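Fanconi-associated nuclease 1 homolog (Pseudomonas aeruginosa, PDB 5Y7Q) is a bacterial homolog of Fanconi-associated nuclease 1, with sequence families of the HTH, SAP and VRR-NUC types, modelled here with bound DNA. Local coordinates at residues M199-L204 and H433-A438; Y219-V224 and G480-F485; I411-G416 and F485-L490; F415-W420 and C473-K478. One frame throughout, in Å; residues are numbered along the deposited sequence.

Contacts 1, 3 and 4 are buried; contact 2 is partly buried, beside the DNA. Contact 1 joins helix 190-201 to a loop through aromatic rings and one histidine bond. Contact 2 joins two loops by a backbone bond and carries the tyrosines and the glutamine that approach a thymine base. Contacts 3 and 4 both use helix 409-418 and share Phe415 and Gly416. Contact 3 adds a serine bond and a water to its ring pair, whereas contact 4 is apolar and CH-pi packing with charges at its outer end. Contacts 2 and 4 meet where Glu222 reaches Trp420.

Contact 1: M199-L204 and H433-A438; sequences MYFGNL and HPFHSA
The imidazole of His433 takes the edge of Phe201 on one face, with Phe201 CD1 about 4.0 Å above the ring plane. The opposite face carries NE2 of His436. At the ring's edge, the backbone N of Phe435 lies in plane and donates to ND1 of His433. The Phe201 and His433 rings form a T-shaped pair, with planes at 84° and centroids 5.5 Å apart. Tyr200 has CB of His433 over one face. The Tyr200 ring is tilted only 22° from the imidazole but displaced well to the side, so there is little stacking. CE2 of Phe435 comes to the tyrosine edge, 3.5 Å from Tyr200 OH.

NE2 of His433 donates to the carbonyl O of Phe201 at 3.0 Å, with an angle of 144° at the hydrogen. The donor sits above the carbonyl plane. Both imidazole nitrogens are thus engaged, one giving and one accepting, which fixes the rotation of the ring. His433 CG lies between the backbone N and the carbonyl carbon, and this turns the ring toward the end of the helix.

Gly202, with positive phi, ends helix 190-201 just past this bond. The His433-His436 loop makes a type I turn against that end. Trp53 meets the Tyr200 ring edge-to-face, and helix 209-215 packs on Phe201 and Phe435.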
# COMPACT_ATOMS: atom_id res chain seq x y z
N MET A 199 5.53 7.38 -15.27
CA MET A 199 5.17 8.77 -15.60
C MET A 199 3.66 8.97 -15.67
O MET A 199 3.14 9.99 -15.20
CB MET A 199 5.83 9.19 -16.91
CG MET A 199 7.10 9.98 -16.72
SD MET A 199 7.86 10.37 -18.30
CE MET A 199 8.22 8.70 -18.82
N TYR A 200 2.92 8.01 -16.24
CA TYR A 200 1.48 8.19 -16.34
C TYR A 200 0.80 8.06 -14.97
O TYR A 200 -0.08 8.86 -14.65
CB TYR A 200 0.89 7.19 -17.33
CG TYR A 200 -0.63 7.23 -17.48
CD1 TYR A 200 -1.23 8.11 -18.36
CD2 TYR A 200 -1.45 6.34 -16.77
CE1 TYR A 200 -2.61 8.14 -18.53
CE2 TYR A 200 -2.83 6.37 -16.94
CZ TYR A 200 -3.40 7.28 -17.83
OH TYR A 200 -4.77 7.33 -18.02
N PHE A 201 1.18 7.06 -14.17
CA PHE A 201 0.46 6.76 -12.94
C PHE A 201 0.96 7.52 -11.71
O PHE A 201 0.23 7.57 -10.72
CB PHE A 201 0.54 5.27 -12.61
CG PHE A 201 -0.41 4.43 -13.41
CD1 PHE A 201 -1.77 4.65 -13.34
CD2 PHE A 201 0.05 3.41 -14.21
CE1 PHE A 201 -2.66 3.86 -14.09
CE2 PHE A 201 -0.83 2.61 -14.95
CZ PHE A 201 -2.18 2.84 -14.90
N GLY A 202 2.15 8.11 -11.76
CA GLY A 202 2.76 8.63 -10.55
C GLY A 202 3.28 7.60 -9.57
O GLY A 202 3.61 7.96 -8.44
N ASN A 203 3.42 6.33 -9.99
CA ASN A 203 3.86 5.23 -9.13
C ASN A 203 4.02 3.99 -10.00
O ASN A 203 3.49 3.93 -11.12
CB ASN A 203 2.84 4.95 -8.01
CG ASN A 203 1.49 4.48 -8.55
OD1 ASN A 203 1.30 3.31 -8.87
ND2 ASN A 203 0.56 5.40 -8.69
N LEU A 204 4.74 2.99 -9.49
CA LEU A 204 4.93 1.75 -10.22
C LEU A 204 4.00 0.60 -9.82
O LEU A 204 4.07 -0.46 -10.45
CB LEU A 204 6.38 1.30 -10.09
CG LEU A 204 7.21 2.09 -11.13
CD1 LEU A 204 8.68 1.94 -10.90
CD2 LEU A 204 6.82 1.65 -12.55
N HIS A 433 -4.85 11.54 -13.49
CA HIS A 433 -5.32 10.52 -14.42
C HIS A 433 -6.63 9.93 -13.89
O HIS A 433 -7.05 10.22 -12.76
CB HIS A 433 -4.26 9.43 -14.62
CG HIS A 433 -3.74 8.84 -13.34
ND1 HIS A 433 -4.50 8.02 -12.54
CD2 HIS A 433 -2.55 8.99 -12.71
CE1 HIS A 433 -3.79 7.67 -11.48
NE2 HIS A 433 -2.60 8.23 -11.57
N PRO A 434 -7.31 9.09 -14.68
CA PRO A 434 -8.65 8.62 -14.30
C PRO A 434 -8.70 7.64 -13.14
O PRO A 434 -9.81 7.25 -12.76
CB PRO A 434 -9.17 7.96 -15.58
CG PRO A 434 -8.43 8.56 -16.63
CD PRO A 434 -7.06 8.80 -16.10
N PHE A 435 -7.57 7.09 -12.70
CA PHE A 435 -7.51 5.92 -11.82
C PHE A 435 -7.12 6.18 -10.36
O PHE A 435 -6.70 5.24 -9.69
CB PHE A 435 -6.61 4.89 -12.47
CG PHE A 435 -7.00 4.60 -13.89
CD1 PHE A 435 -8.07 3.77 -14.17
CD2 PHE A 435 -6.34 5.21 -14.94
CE1 PHE A 435 -8.46 3.52 -15.46
CE2 PHE A 435 -6.72 4.97 -16.24
CZ PHE A 435 -7.78 4.12 -16.51
N HIS A 436 -7.13 7.43 -9.88
CA HIS A 436 -6.81 7.70 -8.47
C HIS A 436 -7.90 7.23 -7.51
O HIS A 436 -9.05 7.68 -7.58
CB HIS A 436 -6.61 9.19 -8.21
CG HIS A 436 -5.49 9.82 -8.97
ND1 HIS A 436 -4.20 9.84 -8.51
CD2 HIS A 436 -5.49 10.50 -10.14
CE1 HIS A 436 -3.43 10.48 -9.37
NE2 HIS A 436 -4.19 10.89 -10.37
N SER A 437 -7.52 6.40 -6.54
CA SER A 437 -8.49 6.10 -5.48
C SER A 437 -8.53 7.20 -4.41
O SER A 437 -9.56 7.35 -3.76
CB SER A 437 -8.20 4.73 -4.87
OG SER A 437 -7.17 4.83 -3.93
N ALA A 438 -7.47 7.99 -4.27
CA ALA A 438 -7.32 9.11 -3.35
C ALA A 438 -6.52 10.21 -4.02
O ALA A 438 -5.75 9.95 -4.95
CB ALA A 438 -6.59 8.67 -2.08

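Contact 2: Y219-V224 and G480-F485; sequences YRYESV and GLQSPF. With nucleotides of chain D.
Arg220 and Gln482 are joined through their backbones: Gln482 N donates to Arg220 O at 2.8 Å, with an angle of 162° at the hydrogen. This bond ties a loop of the VRR-NUC domain to a loop from earlier in the chain beside the DNA. CA of Leu481 makes a CH contact with the same oxygen. The side chain of Leu481 lies between Arg220 and Glu222. Its CD2 lies over one face of the Arg220 guanidinium, 3.4 Å from Arg220 NH2. Its CD1 meets the carboxylate end of Glu222, 3.7 Å from Glu222 OE1. The Arg220 chain bends at chi3 (37°), which brings the guanidinium back over the leucine. Arg220 NH1 is bonded to the carbonyl of Phe479.

Glu222 is held at both oxygens. OE1 accepts from Ser223 N through its anti lone pair, and OE2 is hydrogen-bonded to NE1 of Trp420.

The amide end of Gln482 reaches the DNA. Its NE2 makes a weak, bent hydrogen bond to O4 of DT12 of chain D, with an angle of 118° at the hydrogen. That O4 sits over the centre of one face of the Tyr219 ring. Tyr221 OH lies 3.4 Å from the same O4. A cytosine base also packs on Tyr219.

The chemistry is divided accordingly. Leucine keeps the guanidinium and the carboxylate apart. The thymine O4 is met by one weak amide bond and a tyrosine face, so the grip there is probably mainly by packing.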
# COMPACT_ATOMS: atom_id res chain seq x y z
N TYR A 219 -13.36 -2.15 -11.26
CA TYR A 219 -12.83 -1.02 -10.51
C TYR A 219 -13.60 0.20 -10.96
O TYR A 219 -13.68 0.46 -12.16
CB TYR A 219 -11.35 -0.81 -10.81
CG TYR A 219 -10.39 -1.88 -10.33
CD1 TYR A 219 -10.82 -2.92 -9.52
CD2 TYR A 219 -9.04 -1.83 -10.68
CE1 TYR A 219 -9.94 -3.89 -9.08
CE2 TYR A 219 -8.14 -2.78 -10.25
CZ TYR A 219 -8.59 -3.81 -9.45
OH TYR A 219 -7.70 -4.76 -9.01
N ARG A 220 -14.19 0.95 -10.03
CA ARG A 220 -14.92 2.15 -10.40
C ARG A 220 -14.33 3.32 -9.64
O ARG A 220 -14.41 3.38 -8.41
CB ARG A 220 -16.42 2.02 -10.11
CG ARG A 220 -17.09 0.86 -10.84
CD ARG A 220 -18.61 0.96 -10.84
NE ARG A 220 -19.07 2.34 -10.97
CZ ARG A 220 -19.68 3.00 -9.99
NH1 ARG A 220 -19.90 2.38 -8.84
NH2 ARG A 220 -20.08 4.26 -10.15
N TYR A 221 -13.73 4.26 -10.37
CA TYR A 221 -13.03 5.39 -9.80
C TYR A 221 -13.85 6.65 -9.99
O TYR A 221 -14.57 6.79 -10.98
CB TYR A 221 -11.67 5.59 -10.45
CG TYR A 221 -10.68 4.45 -10.21
CD1 TYR A 221 -10.55 3.40 -11.13
CD2 TYR A 221 -9.87 4.45 -9.07
CE1 TYR A 221 -9.64 2.38 -10.91
CE2 TYR A 221 -8.98 3.44 -8.85
CZ TYR A 221 -8.86 2.41 -9.78
OH TYR A 221 -7.96 1.41 -9.53
N GLU A 222 -13.74 7.57 -9.02
CA GLU A 222 -14.44 8.85 -9.13
C GLU A 222 -13.79 9.70 -10.20
O GLU A 222 -12.56 9.73 -10.34
CB GLU A 222 -14.44 9.59 -7.79
CG GLU A 222 -14.93 11.05 -7.85
CD GLU A 222 -16.44 11.22 -8.05
OE1 GLU A 222 -16.99 10.85 -9.12
OE2 GLU A 222 -17.09 11.75 -7.13
N SER A 223 -14.62 10.38 -10.99
CA SER A 223 -14.14 11.21 -12.09
C SER A 223 -13.92 12.62 -11.58
O SER A 223 -14.85 13.26 -11.08
CB SER A 223 -15.14 11.20 -13.24
OG SER A 223 -15.65 12.50 -13.47
N VAL A 224 -12.68 13.10 -11.67
CA VAL A 224 -12.35 14.48 -11.34
C VAL A 224 -12.02 15.20 -12.64
O VAL A 224 -11.37 14.62 -13.52
CB VAL A 224 -11.17 14.60 -10.37
CG1 VAL A 224 -10.93 16.04 -10.01
CG2 VAL A 224 -11.41 13.77 -9.14
N GLY A 480 -19.92 2.38 -4.34
CA GLY A 480 -19.01 1.51 -5.04
C GLY A 480 -17.74 2.18 -5.53
O GLY A 480 -16.79 1.47 -5.89
N LEU A 481 -17.71 3.51 -5.57
CA LEU A 481 -16.55 4.24 -6.04
C LEU A 481 -15.38 4.02 -5.09
O LEU A 481 -15.56 4.03 -3.88
CB LEU A 481 -16.86 5.73 -6.17
CG LEU A 481 -17.79 6.16 -7.31
CD1 LEU A 481 -17.78 7.66 -7.42
CD2 LEU A 481 -17.36 5.55 -8.62
N GLN A 482 -14.19 3.79 -5.63
CA GLN A 482 -13.02 3.59 -4.78
C GLN A 482 -12.63 4.90 -4.11
O GLN A 482 -12.56 5.95 -4.76
CB GLN A 482 -11.87 3.04 -5.59
CG GLN A 482 -12.25 1.79 -6.30
CD GLN A 482 -11.45 0.63 -5.84
OE1 GLN A 482 -11.30 0.40 -4.64
NE2 GLN A 482 -10.92 -0.13 -6.80
N SER A 483 -12.40 4.84 -2.79
CA SER A 483 -12.10 6.01 -1.98
C SER A 483 -11.19 5.60 -0.84
O SER A 483 -11.12 4.41 -0.49
CB SER A 483 -13.38 6.64 -1.41
OG SER A 483 -13.89 5.81 -0.36
N PRO A 484 -10.48 6.54 -0.24
CA PRO A 484 -9.67 6.17 0.93
C PRO A 484 -10.48 5.76 2.16
O PRO A 484 -10.07 4.83 2.87
CB PRO A 484 -8.85 7.45 1.18
CG PRO A 484 -9.69 8.57 0.58
CD PRO A 484 -10.37 7.97 -0.60
N PHE A 485 -11.57 6.46 2.50
CA PHE A 485 -12.21 6.25 3.80
C PHE A 485 -13.54 5.48 3.81
O PHE A 485 -14.07 5.24 4.90
CB PHE A 485 -12.44 7.59 4.50
CG PHE A 485 -11.22 8.42 4.60
CD1 PHE A 485 -11.10 9.60 3.88
CD2 PHE A 485 -10.17 8.02 5.40
CE1 PHE A 485 -9.97 10.38 3.97
CE2 PHE A 485 -9.03 8.80 5.50
CZ PHE A 485 -8.93 9.98 4.78
P DT D 12 -2.91 -6.15 -6.14
OP1 DT D 12 -1.81 -7.15 -5.99
OP2 DT D 12 -3.31 -5.73 -7.51
O5' DT D 12 -4.22 -6.68 -5.37
C5' DT D 12 -5.53 -6.12 -5.65
C4' DT D 12 -6.57 -6.56 -4.61
O4' DT D 12 -6.84 -5.45 -3.68
C3' DT D 12 -7.94 -6.94 -5.17
O3' DT D 12 -8.02 -8.35 -5.34
C2' DT D 12 -8.88 -6.46 -4.07
C1' DT D 12 -8.22 -5.15 -3.72
N1 DT D 12 -8.40 -4.09 -4.75
C2 DT D 12 -9.66 -3.84 -5.29
O2 DT D 12 -10.68 -4.44 -4.97
N3 DT D 12 -9.69 -2.85 -6.23
C4 DT D 12 -8.62 -2.10 -6.68
O4 DT D 12 -8.74 -1.23 -7.54
C5 DT D 12 -7.35 -2.41 -6.09
C6 DT D 12 -7.30 -3.36 -5.16

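Contact 3: I411-G416 and F485-L490; sequences INSLFG and FVYWEL
Phe415 points its edge at one face of Phe485. CE2 of Phe415 stands 3.6 Å from CE1 of Phe485, off-centre toward the rim of that ring. The planes meet at 71° and the centroids are 5.1 Å apart, a T-shaped pair. Phe415 has CG anti to the backbone N (chi1 168°), which carries the ring out from the helix to Phe485. CB of Phe485 rests near CA of Gly416. Val486 CG2 lies 3.7 Å from Gly416 C, so the 485-490 loop comes close to the helix backbone here.

Toward Tyr487 the contact turns polar. Tyr487 N donates to Ser413 OG at 3.0 Å, and the bond is nearly straight at 168°. The tyrosine ring turns its edge to Ser413 OG and to CB of Asn412. A water accepts from Asn412 ND2 at 3.2 Å and is hydrogen-bonded to Tyr487 OH at 2.7 Å. Asn412 ND2 is also bonded to the carbonyl of Arg523.

Helix 409-418 thus offers two kinds of surface to this loop of the VRR-NUC domain. The aromatic side is extended by Phe512, which meets Phe415 edge-to-face. On the polar side, Ser413 OG is also bonded to Gly409 O. The buried serine therefore accepts from the loop and donates its hydroxyl hydrogen to Gly409 O of its own helix, which should hold the hydroxyl in one orientation.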
# COMPACT_ATOMS: atom_id res chain seq x y z
N ILE A 411 -17.00 4.88 11.33
CA ILE A 411 -16.69 6.29 11.55
C ILE A 411 -15.90 6.87 10.37
O ILE A 411 -16.20 7.98 9.91
CB ILE A 411 -15.95 6.45 12.88
CG1 ILE A 411 -16.92 6.10 13.98
CG2 ILE A 411 -15.44 7.86 13.04
CD1 ILE A 411 -16.35 6.19 15.35
N ASN A 412 -14.90 6.14 9.87
CA ASN A 412 -14.20 6.62 8.68
C ASN A 412 -15.16 6.76 7.51
O ASN A 412 -15.13 7.76 6.79
CB ASN A 412 -13.04 5.71 8.30
CG ASN A 412 -11.93 5.76 9.30
OD1 ASN A 412 -12.03 6.46 10.30
ND2 ASN A 412 -10.87 5.00 9.07
N SER A 413 -16.08 5.79 7.35
CA SER A 413 -17.02 5.90 6.24
C SER A 413 -17.85 7.16 6.36
O SER A 413 -17.92 7.96 5.42
CB SER A 413 -17.90 4.67 6.19
OG SER A 413 -17.14 3.58 5.70
N LEU A 414 -18.48 7.38 7.52
CA LEU A 414 -19.27 8.59 7.70
C LEU A 414 -18.46 9.84 7.37
O LEU A 414 -18.97 10.78 6.76
CB LEU A 414 -19.80 8.65 9.14
CG LEU A 414 -20.80 7.55 9.47
CD1 LEU A 414 -21.06 7.51 10.95
CD2 LEU A 414 -22.08 7.79 8.73
N PHE A 415 -17.17 9.84 7.72
CA PHE A 415 -16.32 10.97 7.38
C PHE A 415 -16.15 11.10 5.88
O PHE A 415 -16.26 12.20 5.31
CB PHE A 415 -14.97 10.83 8.05
CG PHE A 415 -13.95 11.79 7.53
CD1 PHE A 415 -14.05 13.14 7.83
CD2 PHE A 415 -12.90 11.35 6.75
CE1 PHE A 415 -13.10 14.04 7.36
CE2 PHE A 415 -11.96 12.24 6.27
CZ PHE A 415 -12.06 13.59 6.57
N GLY A 416 -15.87 9.99 5.20
CA GLY A 416 -15.61 10.06 3.78
C GLY A 416 -16.85 10.40 3.00
O GLY A 416 -16.77 11.03 1.93
N PHE A 485 -11.57 6.46 2.50
CA PHE A 485 -12.21 6.25 3.80
C PHE A 485 -13.54 5.48 3.81
O PHE A 485 -14.07 5.24 4.90
CB PHE A 485 -12.44 7.59 4.50
CG PHE A 485 -11.22 8.42 4.60
CD1 PHE A 485 -11.10 9.60 3.88
CD2 PHE A 485 -10.17 8.02 5.40
CE1 PHE A 485 -9.97 10.38 3.97
CE2 PHE A 485 -9.03 8.80 5.50
CZ PHE A 485 -8.93 9.98 4.78
N VAL A 486 -14.11 5.12 2.67
CA VAL A 486 -15.49 4.62 2.65
C VAL A 486 -15.47 3.14 2.32
O VAL A 486 -15.11 2.75 1.20
CB VAL A 486 -16.38 5.39 1.67
CG1 VAL A 486 -17.76 4.74 1.61
CG2 VAL A 486 -16.49 6.85 2.09
N TYR A 487 -15.92 2.32 3.27
CA TYR A 487 -16.00 0.87 3.12
C TYR A 487 -17.47 0.53 2.84
O TYR A 487 -18.24 0.31 3.77
CB TYR A 487 -15.53 0.16 4.39
CG TYR A 487 -14.15 0.53 4.96
CD1 TYR A 487 -13.13 -0.42 5.03
CD2 TYR A 487 -13.88 1.80 5.45
CE1 TYR A 487 -11.88 -0.12 5.54
CE2 TYR A 487 -12.64 2.11 5.98
CZ TYR A 487 -11.64 1.14 6.02
OH TYR A 487 -10.40 1.45 6.53
N TRP A 488 -17.82 0.33 1.57
CA TRP A 488 -19.21 0.14 1.17
C TRP A 488 -19.70 -1.27 1.47
O TRP A 488 -20.90 -1.48 1.70
CB TRP A 488 -19.40 0.36 -0.34
CG TRP A 488 -18.88 1.61 -0.88
CD1 TRP A 488 -17.68 1.79 -1.50
CD2 TRP A 488 -19.54 2.90 -0.90
NE1 TRP A 488 -17.55 3.10 -1.89
CE2 TRP A 488 -18.67 3.80 -1.53
CE3 TRP A 488 -20.78 3.36 -0.44
CZ2 TRP A 488 -18.99 5.14 -1.70
CZ3 TRP A 488 -21.10 4.70 -0.62
CH2 TRP A 488 -20.21 5.57 -1.25
N GLU A 489 -18.81 -2.24 1.35
CA GLU A 489 -19.14 -3.62 1.66
C GLU A 489 -19.66 -3.72 3.09
O GLU A 489 -20.63 -4.43 3.38
CB GLU A 489 -17.90 -4.50 1.44
CG GLU A 489 -16.89 -3.96 0.34
CD GLU A 489 -16.00 -2.75 0.80
OE1 GLU A 489 -15.77 -2.60 2.03
OE2 GLU A 489 -15.55 -1.95 -0.09
N LEU A 490 -19.03 -2.95 3.99
CA LEU A 490 -19.32 -2.96 5.41
C LEU A 490 -20.54 -2.12 5.78
O LEU A 490 -21.17 -2.40 6.81
CB LEU A 490 -18.11 -2.44 6.17
CG LEU A 490 -18.35 -1.98 7.60
CD1 LEU A 490 -18.48 -3.19 8.51
CD2 LEU A 490 -17.27 -1.05 8.08
O HOH W 1 -9.27 3.94 6.57

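Contact 4: F415-W420 and C473-K478; sequences FGLLCW and CRYRDK
Lys478 runs along the indole of Trp420 from CB outward. Its CB touches the benzene part of the ring, 3.8 Å from Trp420 CZ2. CG sits over the face, 3.7 Å from the centroid of the five-membered ring and 22° off its normal, a CH-pi contact. The chain bends at chi2 (-43°), which keeps the next carbons on the indole: CD lies 3.7 Å from Trp420 NE1, and CE follows alongside that same nitrogen. NZ passes beyond the ring to form a salt bridge with Asp477 OD1 at 3.1 Å. It also has a long, weak ion pair with Glu222 OE2, the atom that is hydrogen-bonded to Trp420 NE1.

The contact brings the C-terminal part of helix 409-418 against residues 473-478 of helix 467-478, within the VRR-NUC domain. Cys419 is the first residue beyond helix 409-418 and the N-cap of helix 420-423, which starts with Trp420.

Leu417 packs both methyls against the second helix. CD2 comes within 3.8 Å of Tyr475 N, and CD1 meets the edge of the Tyr475 ring. Arg474 CG packs on Trp420 CB at 3.8 Å and near the carbonyl O of Leu417. Tyr475 OH is bonded to the carbonyl of Leu491.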
# COMPACT_ATOMS: atom_id res chain seq x y z
N PHE A 415 -17.17 9.84 7.72
CA PHE A 415 -16.32 10.97 7.38
C PHE A 415 -16.15 11.10 5.88
O PHE A 415 -16.26 12.20 5.31
CB PHE A 415 -14.97 10.83 8.05
CG PHE A 415 -13.95 11.79 7.53
CD1 PHE A 415 -14.05 13.14 7.83
CD2 PHE A 415 -12.90 11.35 6.75
CE1 PHE A 415 -13.10 14.04 7.36
CE2 PHE A 415 -11.96 12.24 6.27
CZ PHE A 415 -12.06 13.59 6.57
N GLY A 416 -15.87 9.99 5.20
CA GLY A 416 -15.61 10.06 3.78
C GLY A 416 -16.85 10.40 3.00
O GLY A 416 -16.77 11.03 1.93
N LEU A 417 -18.02 10.01 3.51
CA LEU A 417 -19.27 10.39 2.87
C LEU A 417 -19.53 11.88 3.03
O LEU A 417 -19.84 12.58 2.06
CB LEU A 417 -20.42 9.56 3.43
CG LEU A 417 -20.34 8.17 2.80
CD1 LEU A 417 -21.25 7.20 3.55
CD2 LEU A 417 -20.67 8.22 1.27
N LEU A 418 -19.43 12.39 4.26
CA LEU A 418 -19.73 13.80 4.44
C LEU A 418 -18.75 14.65 3.64
O LEU A 418 -19.15 15.55 2.88
CB LEU A 418 -19.70 14.18 5.92
CG LEU A 418 -20.11 15.59 6.30
CD1 LEU A 418 -21.47 15.99 5.68
CD2 LEU A 418 -20.14 15.69 7.82
N CYS A 419 -17.47 14.32 3.74
CA CYS A 419 -16.40 15.15 3.24
C CYS A 419 -15.96 14.78 1.84
O CYS A 419 -14.94 15.27 1.37
CB CYS A 419 -15.23 15.11 4.21
SG CYS A 419 -15.63 16.05 5.67
N TRP A 420 -16.71 13.89 1.18
CA TRP A 420 -16.40 13.44 -0.17
C TRP A 420 -16.05 14.58 -1.12
O TRP A 420 -15.07 14.50 -1.87
CB TRP A 420 -17.61 12.69 -0.71
CG TRP A 420 -17.36 12.02 -1.97
CD1 TRP A 420 -17.43 12.56 -3.21
CD2 TRP A 420 -17.02 10.65 -2.14
NE1 TRP A 420 -17.15 11.61 -4.16
CE2 TRP A 420 -16.89 10.42 -3.53
CE3 TRP A 420 -16.80 9.59 -1.26
CZ2 TRP A 420 -16.55 9.17 -4.05
CZ3 TRP A 420 -16.45 8.34 -1.79
CH2 TRP A 420 -16.33 8.14 -3.16
N CYS A 473 -27.45 11.01 0.45
CA CYS A 473 -27.35 11.26 -0.98
C CYS A 473 -25.95 10.95 -1.50
O CYS A 473 -25.81 10.34 -2.56
CB CYS A 473 -27.75 12.70 -1.30
SG CYS A 473 -29.53 12.79 -1.49
N ARG A 474 -24.91 11.34 -0.76
CA ARG A 474 -23.56 10.96 -1.17
C ARG A 474 -23.44 9.44 -1.22
O ARG A 474 -22.80 8.91 -2.13
CB ARG A 474 -22.53 11.56 -0.21
CG ARG A 474 -21.33 12.22 -0.89
CD ARG A 474 -21.68 13.46 -1.72
NE ARG A 474 -22.45 14.45 -0.97
CZ ARG A 474 -23.65 14.92 -1.34
NH1 ARG A 474 -24.21 14.48 -2.47
NH2 ARG A 474 -24.29 15.82 -0.60
N TYR A 475 -24.09 8.75 -0.29
CA TYR A 475 -24.08 7.30 -0.27
C TYR A 475 -24.73 6.72 -1.52
O TYR A 475 -24.23 5.74 -2.08
CB TYR A 475 -24.81 6.80 0.98
CG TYR A 475 -24.91 5.29 1.18
CD1 TYR A 475 -25.98 4.55 0.65
CD2 TYR A 475 -23.98 4.63 1.93
CE1 TYR A 475 -26.09 3.19 0.86
CE2 TYR A 475 -24.07 3.28 2.14
CZ TYR A 475 -25.12 2.57 1.62
OH TYR A 475 -25.17 1.22 1.88
N ARG A 476 -25.86 7.27 -1.95
CA ARG A 476 -26.51 6.71 -3.13
C ARG A 476 -25.74 7.06 -4.40
O ARG A 476 -25.56 6.21 -5.28
CB ARG A 476 -27.95 7.20 -3.21
CG ARG A 476 -28.93 6.52 -2.27
CD ARG A 476 -30.09 7.46 -2.03
NE ARG A 476 -31.33 6.79 -1.65
CZ ARG A 476 -31.49 6.10 -0.53
NH1 ARG A 476 -30.47 5.94 0.32
NH2 ARG A 476 -32.67 5.55 -0.28
N ASP A 477 -25.29 8.31 -4.52
CA ASP A 477 -24.56 8.78 -5.70
C ASP A 477 -23.25 8.00 -5.88
O ASP A 477 -22.96 7.47 -6.96
CB ASP A 477 -24.29 10.28 -5.55
CG ASP A 477 -24.18 11.03 -6.88
OD1 ASP A 477 -23.16 10.86 -7.60
OD2 ASP A 477 -25.10 11.81 -7.20
N LYS A 478 -22.45 7.91 -4.82
CA LYS A 478 -21.08 7.44 -4.90
C LYS A 478 -20.91 5.96 -4.61
O LYS A 478 -19.77 5.50 -4.56
CB LYS A 478 -20.21 8.23 -3.93
CG LYS A 478 -20.26 9.70 -4.17
CD LYS A 478 -20.19 10.02 -5.65
CE LYS A 478 -19.98 11.53 -5.85
NZ LYS A 478 -20.30 11.97 -7.24